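Local coordinates for nucleoside-diphosphate sugar epimerase (SulA family) (Corynebacterium glutamicum, PDB 3OH8), which is probably an NAD(P)-dependent epimerase acting on nucleotide sugars, though its exact substrate and reaction are not established, at residues W17-R22 against V26-P31; R91-F96 against Q493-S498; T117-F122 against A449-I454; I340-L345 against A437-Y442. All coordinates share one frame; numbering follows the deposited sequence.

Contact 1: residues W17-R22 against V26-P31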
loop_
_atom_site.group_PDB
_atom_site.type_symbol
_atom_site.label_atom_id
_atom_site.label_comp_id
_atom_site.label_asym_id
_atom_site.label_seq_id
_atom_site.Cartn_x
_atom_site.Cartn_y
_atom_site.Cartn_z
ATOM N N TRP A 17 -18.796 1.202 5.883
ATOM C CA TRP A 17 -19.024 -0.126 6.441
ATOM C C TRP A 17 -18.689 -1.190 5.409
ATOM O O TRP A 17 -17.950 -2.156 5.675
ATOM C CB TRP A 17 -20.488 -0.269 6.853
ATOM C CG TRP A 17 -20.821 -1.656 7.274
ATOM C CD1 TRP A 17 -21.356 -2.646 6.499
ATOM C CD2 TRP A 17 -20.609 -2.222 8.570
ATOM N NE1 TRP A 17 -21.501 -3.797 7.243
ATOM C CE2 TRP A 17 -21.050 -3.561 8.517
ATOM C CE3 TRP A 17 -20.087 -1.727 9.771
ATOM C CZ2 TRP A 17 -20.988 -4.408 9.619
ATOM C CZ3 TRP A 17 -20.030 -2.573 10.870
ATOM C CH2 TRP A 17 -20.483 -3.897 10.787
ATOM N N ASP A 18 -19.246 -1.002 4.221
ATOM C CA ASP A 18 -19.058 -1.928 3.121
ATOM C C ASP A 18 -17.580 -2.221 2.892
ATOM O O ASP A 18 -17.181 -3.366 2.686
ATOM C CB ASP A 18 -19.618 -1.297 1.859
ATOM C CG ASP A 18 -20.401 -2.266 1.040
ATOM O OD1 ASP A 18 -21.645 -2.250 1.180
ATOM O OD2 ASP A 18 -19.774 -3.035 0.271
ATOM N N TRP A 19 -16.773 -1.168 2.919
ATOM C CA TRP A 19 -15.329 -1.292 2.666
ATOM C C TRP A 19 -14.666 -2.259 3.657
ATOM O O TRP A 19 -13.784 -3.057 3.287
ATOM C CB TRP A 19 -14.698 0.103 2.728
ATOM C CG TRP A 19 -13.221 0.170 2.398
ATOM C CD1 TRP A 19 -12.655 0.499 1.199
ATOM C CD2 TRP A 19 -12.140 -0.076 3.303
ATOM N NE1 TRP A 19 -11.277 0.466 1.301
ATOM C CE2 TRP A 19 -10.941 0.116 2.579
ATOM C CE3 TRP A 19 -12.071 -0.452 4.651
ATOM C CZ2 TRP A 19 -9.686 -0.048 3.170
ATOM C CZ3 TRP A 19 -10.830 -0.614 5.233
ATOM C CH2 TRP A 19 -9.650 -0.414 4.494
ATOM N N HIS A 20 -15.094 -2.190 4.916
ATOM C CA HIS A 20 -14.551 -3.049 5.975
ATOM C C HIS A 20 -14.953 -4.521 5.829
ATOM O O HIS A 20 -14.269 -5.408 6.350
ATOM C CB HIS A 20 -14.979 -2.545 7.364
ATOM C CG HIS A 20 -14.295 -1.286 7.790
ATOM N ND1 HIS A 20 -14.679 -0.038 7.336
ATOM C CD2 HIS A 20 -13.263 -1.072 8.644
ATOM C CE1 HIS A 20 -13.906 0.882 7.882
ATOM N NE2 HIS A 20 -13.027 0.277 8.669
ATOM N N THR A 21 -16.043 -4.788 5.115
ATOM C CA THR A 21 -16.485 -6.165 4.899
ATOM C C THR A 21 -15.711 -6.894 3.796
ATOM O O THR A 21 -15.802 -8.110 3.687
ATOM C CB THR A 21 -17.978 -6.231 4.520
ATOM O OG1 THR A 21 -18.146 -5.766 3.174
ATOM C CG2 THR A 21 -18.822 -5.371 5.472
ATOM N N ARG A 22 -14.952 -6.167 2.976
ATOM C CA ARG A 22 -14.297 -6.785 1.820
ATOM C C ARG A 22 -12.957 -7.441 2.140
ATOM O O ARG A 22 -12.280 -7.064 3.093
ATOM C CB ARG A 22 -14.096 -5.762 0.704
ATOM C CG ARG A 22 -15.362 -5.012 0.333
ATOM C CD ARG A 22 -15.289 -4.467 -1.071
ATOM N NE ARG A 22 -16.548 -3.850 -1.473
ATOM C CZ ARG A 22 -16.727 -2.542 -1.623
ATOM N NH1 ARG A 22 -15.722 -1.695 -1.412
ATOM N NH2 ARG A 22 -17.914 -2.077 -1.990
ATOM N N VAL A 26 -8.541 -5.790 6.231
ATOM C CA VAL A 26 -7.679 -5.976 7.393
ATOM C C VAL A 26 -6.227 -5.685 7.034
ATOM O O VAL A 26 -5.524 -4.987 7.776
ATOM C CB VAL A 26 -7.798 -7.392 8.005
ATOM C CG1 VAL A 26 -6.790 -7.555 9.128
ATOM C CG2 VAL A 26 -9.229 -7.637 8.511
ATOM N N ALA A 27 -5.785 -6.190 5.884
ATOM C CA ALA A 27 -4.409 -5.940 5.443
ATOM C C ALA A 27 -4.121 -4.441 5.268
ATOM O O ALA A 27 -3.075 -3.945 5.696
ATOM C CB ALA A 27 -4.108 -6.710 4.149
ATOM N N ARG A 28 -5.053 -3.720 4.650
ATOM C CA ARG A 28 -4.868 -2.280 4.415
ATOM C C ARG A 28 -4.658 -1.507 5.714
ATOM O O ARG A 28 -3.811 -0.620 5.778
ATOM C CB ARG A 28 -6.045 -1.676 3.622
ATOM C CG ARG A 28 -6.277 -2.256 2.219
ATOM C CD ARG A 28 -5.077 -2.035 1.297
ATOM N NE ARG A 28 -4.906 -0.626 0.956
ATOM C CZ ARG A 28 -3.868 -0.133 0.281
ATOM N NH1 ARG A 28 -2.892 -0.942 -0.126
ATOM N NH2 ARG A 28 -3.808 1.173 0.005
ATOM N N LEU A 29 -5.412 -1.841 6.762
ATOM C CA LEU A 29 -5.329 -1.074 8.010
ATOM C C LEU A 29 -4.312 -1.606 9.036
ATOM O O LEU A 29 -4.121 -1.009 10.099
ATOM C CB LEU A 29 -6.722 -0.942 8.658
ATOM C CG LEU A 29 -7.801 -0.342 7.761
ATOM C CD1 LEU A 29 -9.075 -0.011 8.590
ATOM C CD2 LEU A 29 -7.270 0.903 7.036
ATOM N N THR A 30 -3.659 -2.719 8.723
ATOM C CA THR A 30 -2.613 -3.243 9.599
ATOM C C THR A 30 -1.377 -2.342 9.497
ATOM O O THR A 30 -0.862 -2.120 8.411
ATOM C CB THR A 30 -2.229 -4.702 9.230
ATOM O OG1 THR A 30 -3.359 -5.558 9.426
ATOM C CG2 THR A 30 -1.085 -5.200 10.110
ATOM N N PRO A 31 -0.909 -1.804 10.634
ATOM C CA PRO A 31 0.233 -0.880 10.606
ATOM C C PRO A 31 1.521 -1.567 10.115
ATOM O O PRO A 31 1.891 -2.633 10.615
ATOM C CB PRO A 31 0.386 -0.460 12.079
ATOM C CG PRO A 31 -0.945 -0.735 12.705
ATOM C CD PRO A 31 -1.499 -1.933 11.981
HETATM O O HOH W 1 -10.666 -7.951 5.429
#
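The benzene side of the W19 indole meets L29, the two side chains coming from opposite directions. CH2 of W19 lies 3.7 Å from CD2 of L29, and CZ3 of W19 lies 3.8 Å from CD1 of L29. Both methyls of the leucine therefore grip the same end of the ring. W19 holds CG anti to its own N (chi1 -176°), which carries the indole out from helix 13-21 toward helix 25-29. R28 comes across the indole at about a right angle. Its CB touches CH2 of W19 at 3.9 Å, so the aliphatic base of the arginine does the packing. The guanidinium goes on to a salt bridge with D132 of helix 119-139. The two helices are consecutive, joined by a short connection, in the N-terminal part of the chain, where the seven-stranded antiparallel sheet also lies. H20 crosses L29 at about a right angle, with NE2 of H20 4.0 Å from CD1 of L29. CE3 of W19 stands 3.8 Å above the centre of one face of the H20 imidazole. ND1 of H20 is bonded to the carbonyl of V16, which fixes the turn of that ring. Where the backbones come near each other, one water bridges them, giving to O of R22 (3.0 Å) and accepting from N of V26 (3.1 Å).

Contact 2: residues R91-F96 against Q493-S498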
loop_
_atom_site.group_PDB
_atom_site.type_symbol
_atom_site.label_atom_id
_atom_site.label_comp_id
_atom_site.label_asym_id
_atom_site.label_seq_id
_atom_site.Cartn_x
_atom_site.Cartn_y
_atom_site.Cartn_z
ATOM N N ARG A 91 -9.453 -6.254 23.257
ATOM C CA ARG A 91 -10.831 -6.135 22.789
ATOM C C ARG A 91 -11.025 -4.810 22.046
ATOM O O ARG A 91 -10.938 -3.740 22.640
ATOM C CB ARG A 91 -11.802 -6.260 23.966
ATOM C CG ARG A 91 -13.199 -6.712 23.586
ATOM C CD ARG A 91 -13.973 -7.226 24.813
ATOM N NE ARG A 91 -15.310 -7.692 24.457
ATOM C CZ ARG A 91 -16.382 -6.908 24.424
ATOM N NH1 ARG A 91 -16.273 -5.620 24.736
ATOM N NH2 ARG A 91 -17.561 -7.409 24.080
ATOM N N HIS A 92 -11.301 -4.893 20.747
ATOM C CA HIS A 92 -11.331 -3.715 19.889
ATOM C C HIS A 92 -12.732 -3.536 19.315
ATOM O O HIS A 92 -13.170 -4.314 18.469
ATOM C CB HIS A 92 -10.291 -3.886 18.764
ATOM C CG HIS A 92 -10.153 -2.688 17.866
ATOM N ND1 HIS A 92 -11.017 -1.624 17.897
ATOM C CD2 HIS A 92 -9.229 -2.412 16.909
ATOM C CE1 HIS A 92 -10.643 -0.730 16.987
ATOM N NE2 HIS A 92 -9.566 -1.181 16.383
ATOM N N VAL A 93 -13.447 -2.522 19.796
ATOM C CA VAL A 93 -14.768 -2.218 19.269
ATOM C C VAL A 93 -14.666 -1.144 18.172
ATOM O O VAL A 93 -14.045 -0.097 18.373
ATOM C CB VAL A 93 -15.727 -1.714 20.377
ATOM C CG1 VAL A 93 -17.086 -1.362 19.778
ATOM C CG2 VAL A 93 -15.877 -2.765 21.480
ATOM N N HIS A 94 -15.273 -1.421 17.019
ATOM C CA HIS A 94 -15.293 -0.494 15.885
ATOM C C HIS A 94 -16.730 -0.019 15.719
ATOM O O HIS A 94 -17.593 -0.801 15.327
ATOM C CB HIS A 94 -14.887 -1.188 14.573
ATOM C CG HIS A 94 -13.616 -1.971 14.646
ATOM N ND1 HIS A 94 -12.467 -1.607 13.972
ATOM C CD2 HIS A 94 -13.321 -3.143 15.274
ATOM C CE1 HIS A 94 -11.520 -2.503 14.194
ATOM N NE2 HIS A 94 -12.013 -3.440 14.981
ATOM N N ASN A 95 -16.974 1.254 16.001
ATOM C CA ASN A 95 -18.329 1.814 15.957
ATOM C C ASN A 95 -18.475 2.838 14.832
ATOM O O ASN A 95 -17.608 3.694 14.647
ATOM C CB ASN A 95 -18.657 2.473 17.293
ATOM C CG ASN A 95 -20.146 2.706 17.484
ATOM O OD1 ASN A 95 -20.642 3.830 17.341
ATOM N ND2 ASN A 95 -20.863 1.647 17.819
ATOM N N PHE A 96 -19.580 2.755 14.094
ATOM C CA PHE A 96 -19.816 3.621 12.942
ATOM C C PHE A 96 -21.147 4.356 13.097
ATOM O O PHE A 96 -22.195 3.716 13.137
ATOM C CB PHE A 96 -19.913 2.776 11.673
ATOM C CG PHE A 96 -18.683 1.954 11.375
ATOM C CD1 PHE A 96 -18.431 0.777 12.067
ATOM C CD2 PHE A 96 -17.804 2.345 10.377
ATOM C CE1 PHE A 96 -17.312 0.002 11.772
ATOM C CE2 PHE A 96 -16.683 1.587 10.081
ATOM C CZ PHE A 96 -16.432 0.415 10.783
ATOM N N GLN A 493 -20.159 3.751 27.544
ATOM C CA GLN A 493 -20.061 5.131 27.999
ATOM C C GLN A 493 -18.898 5.860 27.328
ATOM O O GLN A 493 -19.034 7.020 26.926
ATOM C CB GLN A 493 -19.936 5.198 29.526
ATOM C CG GLN A 493 -21.210 4.770 30.244
ATOM C CD GLN A 493 -22.415 5.565 29.776
ATOM O OE1 GLN A 493 -22.439 6.791 29.888
ATOM N NE2 GLN A 493 -23.416 4.872 29.234
ATOM N N SER A 494 -17.750 5.191 27.221
ATOM C CA SER A 494 -16.592 5.802 26.575
ATOM C C SER A 494 -16.911 6.168 25.136
ATOM O O SER A 494 -16.542 7.240 24.655
ATOM C CB SER A 494 -15.372 4.872 26.607
ATOM O OG SER A 494 -14.800 4.834 27.900
ATOM N N ILE A 495 -17.581 5.261 24.442
ATOM C CA ILE A 495 -17.919 5.482 23.040
ATOM C C ILE A 495 -18.900 6.648 22.896
ATOM O O ILE A 495 -18.666 7.584 22.118
ATOM C CB ILE A 495 -18.502 4.205 22.421
ATOM C CG1 ILE A 495 -17.401 3.146 22.289
ATOM C CG2 ILE A 495 -19.168 4.504 21.071
ATOM C CD1 ILE A 495 -17.898 1.781 21.876
ATOM N N LEU A 496 -19.988 6.604 23.663
ATOM C CA LEU A 496 -20.968 7.688 23.630
ATOM C C LEU A 496 -20.304 9.026 23.921
ATOM O O LEU A 496 -20.551 10.021 23.238
ATOM C CB LEU A 496 -22.096 7.428 24.634
ATOM C CG LEU A 496 -23.233 6.512 24.160
ATOM C CD1 LEU A 496 -22.721 5.318 23.355
ATOM C CD2 LEU A 496 -24.080 6.048 25.345
ATOM N N SER A 497 -19.451 9.042 24.938
ATOM C CA SER A 497 -18.741 10.256 25.306
ATOM C C SER A 497 -17.826 10.752 24.183
ATOM O O SER A 497 -17.730 11.954 23.935
ATOM C CB SER A 497 -17.935 10.039 26.585
ATOM O OG SER A 497 -17.257 11.229 26.936
ATOM N N SER A 498 -17.159 9.824 23.502
ATOM C CA SER A 498 -16.255 10.197 22.422
ATOM C C SER A 498 -17.032 10.828 21.260
ATOM O O SER A 498 -16.572 11.790 20.636
ATOM C CB SER A 498 -15.434 8.980 21.960
ATOM O OG SER A 498 -14.505 9.362 20.956
#
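I495 reaches from helix 488-511 to V93 and N95 on strand 91-99, and its branches divide the work. The CB already points at the strand, and the two arms leave it in different directions. The CG2 methyl is the short arm. It lies 4.1 Å from CG of N95, at van der Waals distance from the flat end of that side chain. The long arm runs through CG1, which is anti to the carbonyl carbon (chi1 -70°). It then continues extended, with chi2 172°, and ends in CD1. This tip rests 3.9 Å from CG1 of V93, and the two side chains cross at about a right angle. The CG1 branch of V93 is anti to its backbone N (chi1 178°), which places this methyl against the isoleucine tip. V93 and N95 are two apart on a strand, so both point to the same face of the seven-stranded antiparallel sheet. Helix 488-511 lies on that face. H92 and H94 lie on the opposite face, where both touch R125 of helix 119-139. There the two imidazoles meet, with NE2 of H94 3.4 Å above the centre of the H92 ring. The sheet is thus packed between two helices at this strand. I495 also touches S108 and R74, on the strands flanking 91-99, and so spans three neighbouring strands. One turn along the helix, S498 is hydrogen-bonded through its hydroxyl to that of S6 on edge strand 3-9.

Contact 3: residues T117-F122 against A449-I454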
loop_
_atom_site.group_PDB
_atom_site.type_symbol
_atom_site.label_atom_id
_atom_site.label_comp_id
_atom_site.label_asym_id
_atom_site.label_seq_id
_atom_site.Cartn_x
_atom_site.Cartn_y
_atom_site.Cartn_z
ATOM N N THR A 117 0.773 3.910 23.849
ATOM C CA THR A 117 1.235 2.743 23.099
ATOM C C THR A 117 0.452 2.540 21.794
ATOM O O THR A 117 0.924 1.878 20.862
ATOM C CB THR A 117 1.057 1.460 23.953
ATOM O OG1 THR A 117 1.775 1.593 25.187
ATOM C CG2 THR A 117 1.546 0.229 23.207
ATOM N N LEU A 118 -0.750 3.105 21.733
ATOM C CA LEU A 118 -1.684 2.784 20.668
ATOM C C LEU A 118 -1.884 3.943 19.713
ATOM O O LEU A 118 -2.533 3.802 18.687
ATOM C CB LEU A 118 -3.033 2.408 21.274
ATOM C CG LEU A 118 -3.023 1.240 22.259
ATOM C CD1 LEU A 118 -4.237 1.307 23.180
ATOM C CD2 LEU A 118 -2.968 -0.083 21.506
ATOM N N THR A 119 -1.338 5.096 20.063
ATOM C CA THR A 119 -1.508 6.293 19.260
ATOM C C THR A 119 -1.075 6.112 17.801
ATOM O O THR A 119 -1.808 6.471 16.872
ATOM C CB THR A 119 -0.743 7.463 19.890
ATOM O OG1 THR A 119 -1.414 7.855 21.092
ATOM C CG2 THR A 119 -0.702 8.632 18.947
ATOM N N GLY A 120 0.118 5.565 17.606
ATOM C CA GLY A 120 0.664 5.348 16.273
ATOM C C GLY A 120 -0.201 4.425 15.433
ATOM O O GLY A 120 -0.549 4.746 14.296
HETATM N N MSE A 121 -0.541 3.275 16.000
HETATM C CA MSE A 121 -1.407 2.304 15.346
HETATM C C MSE A 121 -2.683 2.964 14.850
HETATM O O MSE A 121 -3.081 2.784 13.701
HETATM C CB MSE A 121 -1.789 1.189 16.322
HETATM C CG MSE A 121 -2.909 0.260 15.814
HETATM SE SE MSE A 121 -3.337 -1.139 16.909
HETATM C CE MSE A 121 -4.683 -1.866 15.989
ATOM N N PHE A 122 -3.337 3.726 15.721
ATOM C CA PHE A 122 -4.611 4.306 15.325
ATOM C C PHE A 122 -4.505 5.469 14.367
ATOM O O PHE A 122 -5.361 5.634 13.503
ATOM C CB PHE A 122 -5.504 4.577 16.531
ATOM C CG PHE A 122 -6.215 3.351 16.974
ATOM C CD1 PHE A 122 -7.330 2.909 16.279
ATOM C CD2 PHE A 122 -5.700 2.562 17.985
ATOM C CE1 PHE A 122 -7.967 1.723 16.636
ATOM C CE2 PHE A 122 -6.330 1.380 18.351
ATOM C CZ PHE A 122 -7.461 0.960 17.674
ATOM N N ALA A 449 -6.479 17.402 20.100
ATOM C CA ALA A 449 -6.504 17.735 21.519
ATOM C C ALA A 449 -6.221 16.506 22.375
ATOM O O ALA A 449 -5.495 16.583 23.360
ATOM C CB ALA A 449 -7.848 18.344 21.889
ATOM N N GLN A 450 -6.790 15.366 21.988
ATOM C CA GLN A 450 -6.586 14.117 22.720
ATOM C C GLN A 450 -5.133 13.664 22.615
ATOM O O GLN A 450 -4.542 13.193 23.591
ATOM C CB GLN A 450 -7.520 13.021 22.195
ATOM C CG GLN A 450 -7.373 11.675 22.901
ATOM C CD GLN A 450 -8.450 10.688 22.482
ATOM O OE1 GLN A 450 -8.976 10.775 21.375
ATOM N NE2 GLN A 450 -8.787 9.749 23.367
ATOM N N GLN A 451 -4.580 13.791 21.412
ATOM C CA GLN A 451 -3.170 13.525 21.166
ATOM C C GLN A 451 -2.344 14.328 22.162
ATOM O O GLN A 451 -1.504 13.777 22.878
ATOM C CB GLN A 451 -2.803 13.931 19.732
ATOM C CG GLN A 451 -1.323 13.776 19.369
ATOM C CD GLN A 451 -0.964 12.360 18.957
ATOM O OE1 GLN A 451 0.205 11.972 18.970
ATOM N NE2 GLN A 451 -1.969 11.581 18.589
ATOM N N GLN A 452 -2.599 15.634 22.207
ATOM C CA GLN A 452 -1.848 16.535 23.077
ATOM C C GLN A 452 -1.962 16.134 24.541
ATOM O O GLN A 452 -0.980 16.172 25.281
ATOM C CB GLN A 452 -2.301 17.980 22.875
ATOM C CG GLN A 452 -1.726 18.624 21.623
ATOM C CD GLN A 452 -2.369 19.958 21.305
ATOM O OE1 GLN A 452 -3.270 20.411 22.014
ATOM N NE2 GLN A 452 -1.915 20.595 20.231
ATOM N N GLU A 453 -3.163 15.734 24.950
ATOM C CA GLU A 453 -3.414 15.343 26.335
ATOM C C GLU A 453 -2.697 14.041 26.723
ATOM O O GLU A 453 -2.162 13.929 27.829
ATOM C CB GLU A 453 -4.920 15.234 26.596
ATOM C CG GLU A 453 -5.676 16.545 26.386
ATOM C CD GLU A 453 -7.184 16.380 26.486
ATOM O OE1 GLU A 453 -7.668 15.225 26.473
ATOM O OE2 GLU A 453 -7.890 17.409 26.574
ATOM N N ILE A 454 -2.684 13.063 25.818
ATOM C CA ILE A 454 -1.996 11.795 26.080
ATOM C C ILE A 454 -0.490 12.012 26.245
ATOM O O ILE A 454 0.179 11.279 26.976
ATOM C CB ILE A 454 -2.281 10.732 24.983
ATOM C CG1 ILE A 454 -3.723 10.218 25.098
ATOM C CG2 ILE A 454 -1.311 9.567 25.099
ATOM C CD1 ILE A 454 -4.176 9.343 23.931
#
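T119 turns its CG2 methyl against the end of the Q451 side chain. The methyl is 3.7 Å from CD of Q451 and meets the terminal amide as a whole. No hydrogen bond joins the two residues, so this is packing of a methyl on a polar group. The other threonine branch, OG1, is 4.2 Å from CD1 of I454, the tip of the long isoleucine arm. The threonine thus faces both residues, which sit three apart on helix 448-454 and border the same side of it. The placing of the groups follows from their torsions. In T119, CG2 is anti to the backbone N, while OG1 lies beside that N (chi1 -71°). OG1 makes a weak hydrogen bond back to the carbonyl of A115, just before the helix. Q451 starts out extended and then bends at chi2 (83°), which swings its amide round toward the threonine. Behind it, Q451 also packs on Q444 and L445. I454 is backed by A115 and by L3. Q450, on the same helix, bonds through its amide to the hydroxyl of T5 and the carbonyl of T4. The contact therefore joins the first turn of helix 119-139 to the short helix 448-454. Strand 3-9, an edge of the antiparallel sheet, touches Q450 and I454 of the short helix as well as L118 of segment 117-122.

Contact 4: residues I340-L345 against A437-Y442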
loop_
_atom_site.group_PDB
_atom_site.type_symbol
_atom_site.label_atom_id
_atom_site.label_comp_id
_atom_site.label_asym_id
_atom_site.label_seq_id
_atom_site.Cartn_x
_atom_site.Cartn_y
_atom_site.Cartn_z
ATOM N N ILE A 340 9.327 6.816 -3.661
ATOM C CA ILE A 340 7.873 6.949 -3.668
ATOM C C ILE A 340 7.284 6.210 -2.455
ATOM O O ILE A 340 7.776 5.151 -2.064
ATOM C CB ILE A 340 7.263 6.412 -4.992
ATOM C CG1 ILE A 340 5.747 6.674 -5.018
ATOM C CG2 ILE A 340 7.614 4.919 -5.183
ATOM C CD1 ILE A 340 5.084 6.447 -6.376
ATOM N N ALA A 341 6.262 6.787 -1.835
ATOM C CA ALA A 341 5.602 6.130 -0.702
ATOM C C ALA A 341 4.902 4.910 -1.255
ATOM O O ALA A 341 4.384 4.945 -2.376
ATOM C CB ALA A 341 4.608 7.080 -0.042
ATOM N N ILE A 342 4.925 3.807 -0.515
ATOM C CA ILE A 342 4.352 2.587 -1.070
ATOM C C ILE A 342 2.883 2.784 -1.492
ATOM O O ILE A 342 2.446 2.251 -2.518
ATOM C CB ILE A 342 4.515 1.367 -0.149
ATOM C CG1 ILE A 342 3.970 0.126 -0.862
ATOM C CG2 ILE A 342 3.843 1.585 1.219
ATOM C CD1 ILE A 342 4.360 -1.183 -0.206
ATOM N N ASP A 343 2.130 3.564 -0.727
ATOM C CA ASP A 343 0.725 3.757 -1.065
ATOM C C ASP A 343 0.580 4.488 -2.395
ATOM O O ASP A 343 -0.315 4.184 -3.189
ATOM C CB ASP A 343 -0.019 4.502 0.040
ATOM C CG ASP A 343 -0.169 3.680 1.300
ATOM O OD1 ASP A 343 -0.499 2.481 1.195
ATOM O OD2 ASP A 343 0.043 4.239 2.401
ATOM N N ASP A 344 1.459 5.453 -2.652
ATOM C CA ASP A 344 1.410 6.136 -3.939
ATOM C C ASP A 344 1.749 5.205 -5.098
ATOM O O ASP A 344 1.198 5.356 -6.191
ATOM C CB ASP A 344 2.292 7.379 -3.950
ATOM C CG ASP A 344 1.607 8.560 -3.280
ATOM O OD1 ASP A 344 0.450 8.848 -3.658
ATOM O OD2 ASP A 344 2.205 9.187 -2.381
ATOM N N LEU A 345 2.636 4.241 -4.854
ATOM C CA LEU A 345 3.013 3.292 -5.891
ATOM C C LEU A 345 1.836 2.379 -6.245
ATOM O O LEU A 345 1.505 2.231 -7.429
ATOM C CB LEU A 345 4.239 2.476 -5.481
ATOM C CG LEU A 345 4.705 1.391 -6.467
ATOM C CD1 LEU A 345 5.012 1.998 -7.823
ATOM C CD2 LEU A 345 5.944 0.659 -5.928
ATOM N N ALA A 437 6.676 9.480 8.087
ATOM C CA ALA A 437 5.858 9.564 9.292
ATOM C C ALA A 437 4.707 8.548 9.232
ATOM O O ALA A 437 4.368 7.887 10.228
ATOM C CB ALA A 437 5.319 10.981 9.466
ATOM N N HIS A 438 4.117 8.425 8.048
ATOM C CA HIS A 438 3.027 7.474 7.822
ATOM C C HIS A 438 3.527 6.043 7.967
ATOM O O HIS A 438 2.925 5.229 8.670
ATOM C CB HIS A 438 2.406 7.708 6.436
ATOM C CG HIS A 438 1.217 6.835 6.142
ATOM N ND1 HIS A 438 0.043 6.926 6.844
ATOM C CD2 HIS A 438 1.025 5.884 5.195
ATOM C CE1 HIS A 438 -0.829 6.046 6.365
ATOM N NE2 HIS A 438 -0.255 5.405 5.362
ATOM N N GLU A 439 4.640 5.738 7.314
ATOM C CA GLU A 439 5.128 4.361 7.266
ATOM C C GLU A 439 5.789 3.846 8.551
ATOM O O GLU A 439 5.724 2.650 8.857
ATOM C CB GLU A 439 6.055 4.188 6.064
ATOM C CG GLU A 439 5.303 4.238 4.757
ATOM C CD GLU A 439 4.282 3.124 4.650
ATOM O OE1 GLU A 439 4.550 2.002 5.144
ATOM O OE2 GLU A 439 3.205 3.380 4.073
ATOM N N LEU A 440 6.388 4.749 9.319
ATOM C CA LEU A 440 7.091 4.355 10.539
ATOM C C LEU A 440 6.288 4.662 11.805
ATOM O O LEU A 440 6.744 4.391 12.920
ATOM C CB LEU A 440 8.471 5.021 10.607
ATOM C CG LEU A 440 9.431 4.650 9.471
ATOM C CD1 LEU A 440 10.787 5.342 9.647
ATOM C CD2 LEU A 440 9.610 3.134 9.392
ATOM N N GLY A 441 5.094 5.225 11.628
ATOM C CA GLY A 441 4.140 5.365 12.718
ATOM C C GLY A 441 4.328 6.572 13.620
ATOM O O GLY A 441 4.243 6.455 14.837
ATOM N N TYR A 442 4.560 7.733 13.022
ATOM C CA TYR A 442 4.755 8.959 13.783
ATOM C C TYR A 442 3.584 9.906 13.588
ATOM O O TYR A 442 3.692 11.084 13.901
ATOM C CB TYR A 442 6.023 9.683 13.330
ATOM C CG TYR A 442 7.270 8.834 13.275
ATOM C CD1 TYR A 442 7.478 7.799 14.173
ATOM C CD2 TYR A 442 8.257 9.095 12.332
ATOM C CE1 TYR A 442 8.638 7.033 14.123
ATOM C CE2 TYR A 442 9.414 8.342 12.273
ATOM C CZ TYR A 442 9.600 7.314 13.165
ATOM O OH TYR A 442 10.757 6.567 13.096
HETATM O O HOH W 2 2.722 4.963 1.861
HETATM O O HOH W 3 0.899 1.997 3.988
#
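D343 and H438 make the direct polar link across this contact. NE2 of H438 gives a weak hydrogen bond to OD2 of D343, 3.2 Å long and bent to 121°. The oxygen lies at the edge of the imidazole, near its plane, while the carboxylate plane is turned 62° from the ring. The stronger bonds of H438 go to E443 through ND1 and to Q128 through NE2. Q128 also donates to OD1 of D343, so it braces both partners. Y124 and Y429 stack with the imidazole.

Waters carry the rest of the polar contact. OD2 of D343 and OE2 of E439 are only 3.7 Å apart, and two waters each donate to both oxygens. One of them is 2.8 Å from OE2 of E439 and also accepts from N of D343. These bonds probably ease the repulsion between the two carboxylates. OE1 of E439 is held separately by N of G310.

The helix of D343 follows strand 336-341 directly, with A341 at the N-cap. This is a strand-to-helix junction of the Rossmann-like domain of the NAD-dependent epimerase/dehydratase family. H438 and E439 lie on helix 432-440, within the DUF1731 family region.

The van der Waals contact across the segments is a methyl against a carboxylate: CG2 of I342 lies 3.4 Å from OE2 of E439, with the two side chains at about a right angle. I342 also packs on L158 of helix 158-169.

Contacts 1, 2 and 4 are buried, whereas contact 3 is only partly so. Contact 4 lies nearest the centre of the chain and is the polar one, with carboxylates, a histidine and bridging waters. Contacts 1 and 2 rest on apolar side chains, and contact 3 on a methyl against an amide. Contact 1 joins two successive helices, while the others join distant parts of the sequence. Contact 2 sets the C-terminal helix on the antiparallel sheet. F96 of that sheet touches W17 and H20 of contact 1, and H92 touches F122 of contact 3. Contacts 2 and 4 are about 28 Å apart between centres and do not touch.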